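Local coordinates for protein neurotrypsin (Mus musculus, PDB 6H8M) that acts as a secreted brain serine protease in neuronal plasticity, here represented by its third scavenger receptor cysteine-rich (SRCR) domain, at residues C44-Y49 against E79-D84. Numbering follows the deposited sequence.
Sequences CRQLGY and EKALAD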
loop_
_atom_site.group_PDB
_atom_site.type_symbol
_atom_site.label_atom_id
_atom_site.label_comp_id
_atom_site.label_asym_id
_atom_site.label_seq_id
_atom_site.Cartn_x
_atom_site.Cartn_y
_atom_site.Cartn_z
ATOM N N CYS A 44 2.695 -7.336 1.444
ATOM C CA CYS A 44 2.291 -8.687 1.680
ATOM C C CYS A 44 3.309 -9.459 2.548
ATOM O O CYS A 44 2.916 -10.205 3.487
ATOM C CB CYS A 44 2.027 -9.384 0.353
ATOM S SG CYS A 44 0.562 -8.666 -0.484
ATOM N N ARG A 45 4.602 -9.204 2.322
ATOM C CA ARG A 45 5.693 -9.783 3.131
ATOM C C ARG A 45 5.561 -9.339 4.591
ATOM O O ARG A 45 5.617 -10.142 5.477
ATOM C CB ARG A 45 7.065 -9.461 2.507
ATOM C CG ARG A 45 8.255 -10.126 3.205
ATOM C CD ARG A 45 9.574 -9.930 2.447
ATOM N NE ARG A 45 9.572 -10.404 1.074
ATOM C CZ ARG A 45 9.579 -9.633 -0.012
ATOM N NH1 ARG A 45 9.702 -8.310 0.065
ATOM N NH2 ARG A 45 9.451 -10.211 -1.194
ATOM N N GLN A 46 5.350 -8.053 4.842
ATOM C CA GLN A 46 5.224 -7.552 6.168
ATOM C C GLN A 46 4.014 -8.198 6.876
ATOM O O GLN A 46 4.099 -8.444 8.095
ATOM C CB GLN A 46 5.165 -6.035 6.211
ATOM C CG GLN A 46 5.228 -5.505 7.642
ATOM C CD GLN A 46 4.982 -4.035 7.830
ATOM O OE1 GLN A 46 5.370 -3.203 7.033
ATOM N NE2 GLN A 46 4.475 -3.690 8.985
ATOM N N LEU A 47 2.929 -8.435 6.140
ATOM C CA LEU A 47 1.736 -9.055 6.684
ATOM C C LEU A 47 1.887 -10.566 6.904
ATOM O O LEU A 47 0.993 -11.176 7.480
ATOM C CB LEU A 47 0.593 -8.776 5.705
ATOM C CG LEU A 47 0.041 -7.355 5.694
ATOM C CD1 LEU A 47 -0.956 -7.193 4.545
ATOM C CD2 LEU A 47 -0.606 -7.014 7.017
ATOM N N GLY A 48 2.991 -11.137 6.457
ATOM C CA GLY A 48 3.295 -12.535 6.734
ATOM C C GLY A 48 2.933 -13.474 5.617
ATOM O O GLY A 48 3.079 -14.664 5.806
ATOM N N TYR A 49 2.610 -12.965 4.411
ATOM C CA TYR A 49 2.327 -13.775 3.261
ATOM C C TYR A 49 3.641 -13.967 2.476
ATOM O O TYR A 49 4.504 -13.118 2.487
ATOM C CB TYR A 49 1.225 -13.166 2.399
ATOM C CG TYR A 49 -0.054 -12.996 3.160
ATOM C CD1 TYR A 49 -0.689 -14.112 3.676
ATOM C CD2 TYR A 49 -0.504 -11.756 3.555
ATOM C CE1 TYR A 49 -1.801 -13.994 4.492
ATOM C CE2 TYR A 49 -1.647 -11.616 4.323
ATOM C CZ TYR A 49 -2.273 -12.735 4.819
ATOM O OH TYR A 49 -3.404 -12.601 5.558
ATOM N N GLU A 79 12.157 -5.713 0.314
ATOM C CA GLU A 79 12.125 -5.248 1.720
ATOM C C GLU A 79 11.196 -6.155 2.523
ATOM O O GLU A 79 10.188 -6.683 1.982
ATOM C CB GLU A 79 11.636 -3.799 1.804
ATOM C CG GLU A 79 12.529 -2.786 1.118
ATOM C CD GLU A 79 12.367 -2.484 -0.360
ATOM O OE1 GLU A 79 11.697 -3.236 -1.086
ATOM O OE2 GLU A 79 12.914 -1.470 -0.790
ATOM N N LYS A 80 11.510 -6.316 3.819
ATOM C CA LYS A 80 10.703 -7.122 4.724
ATOM C C LYS A 80 9.578 -6.258 5.293
ATOM O O LYS A 80 8.700 -6.770 5.941
ATOM C CB LYS A 80 11.556 -7.737 5.844
ATOM C CG LYS A 80 12.345 -8.984 5.433
ATOM C CD LYS A 80 13.269 -9.505 6.527
ATOM C CE LYS A 80 14.344 -10.437 6.007
ATOM N NZ LYS A 80 15.154 -10.990 7.119
ATOM N N ALA A 81 9.653 -4.941 5.109
ATOM C CA ALA A 81 8.699 -4.043 5.799
ATOM C C ALA A 81 8.649 -2.723 5.048
ATOM O O ALA A 81 9.656 -2.270 4.509
ATOM C CB ALA A 81 9.078 -3.821 7.233
ATOM N N LEU A 82 7.461 -2.111 5.047
ATOM C CA LEU A 82 7.214 -0.874 4.335
ATOM C C LEU A 82 8.199 0.203 4.812
ATOM O O LEU A 82 8.687 0.987 3.982
ATOM C CB LEU A 82 5.785 -0.425 4.619
ATOM C CG LEU A 82 5.376 0.875 3.927
ATOM C CD1 LEU A 82 5.538 0.779 2.435
ATOM C CD2 LEU A 82 3.952 1.228 4.324
ATOM N N ALA A 83 8.512 0.176 6.104
ATOM C CA ALA A 83 9.404 1.179 6.759
ATOM C C ALA A 83 10.769 1.209 6.099
ATOM O O ALA A 83 11.485 2.223 6.200
ATOM C CB ALA A 83 9.542 0.862 8.234
ATOM N N ASP A 84 11.187 0.080 5.519
ATOM C CA ASP A 84 12.544 -0.037 4.906
ATOM C C ASP A 84 12.518 0.486 3.474
ATOM O O ASP A 84 13.533 0.609 2.838
ATOM C CB ASP A 84 13.046 -1.485 4.913
ATOM C CG ASP A 84 13.128 -2.096 6.293
ATOM O OD1 ASP A 84 13.303 -1.331 7.226
ATOM O OD2 ASP A 84 12.938 -3.323 6.428
HETATM O O HOH W 1 6.714 -1.174 8.219
#
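Both Arg45 (chi1 -175°) and Gln46 (chi1 -172°) place CG opposite the backbone N, and helix 37-46 thereby sends two neighbouring side chains across to the loop 79-84. Gln46 continues extended, whereas Arg45 bends at chi3, which brings its guanidinium edge to the Glu79 carbonyl. NH1 of Arg45 donates to Glu79 O at 2.6 Å; the acceptor lies almost in the guanidinium plane, but the donor stands above the carbonyl plane. Arg45 CD also packs over the Lys80 backbone, 3.8 Å from its CA. NH1 bonds Gly77 O as well, so one nitrogen grips two loop carbonyls.

Gln46 OE1 takes two bonds. It receives Leu82 N at 3.1 Å in a nearly straight bond (166° at the hydrogen), the donor only slightly tilted from the carbonyl plane, and accepts a second from a water 2.7 Å from this OE1; that water in turn accepts from Ala83 N. The first amides of the 3-10 turn 82-84 are thereby satisfied directly and through water. The amide's other end, NE2, donates to Phe4 O, which fixes the flip of the group and links the N-terminal segment to the same site.

Each hydrogen bond between the two segments joins a helix side chain to the loop backbone, with one more link passing through water, so the hold on this surface loop between strands 68-74 and 86-87 of the SRCR domain probably depends on its main-chain course more than on its side chains.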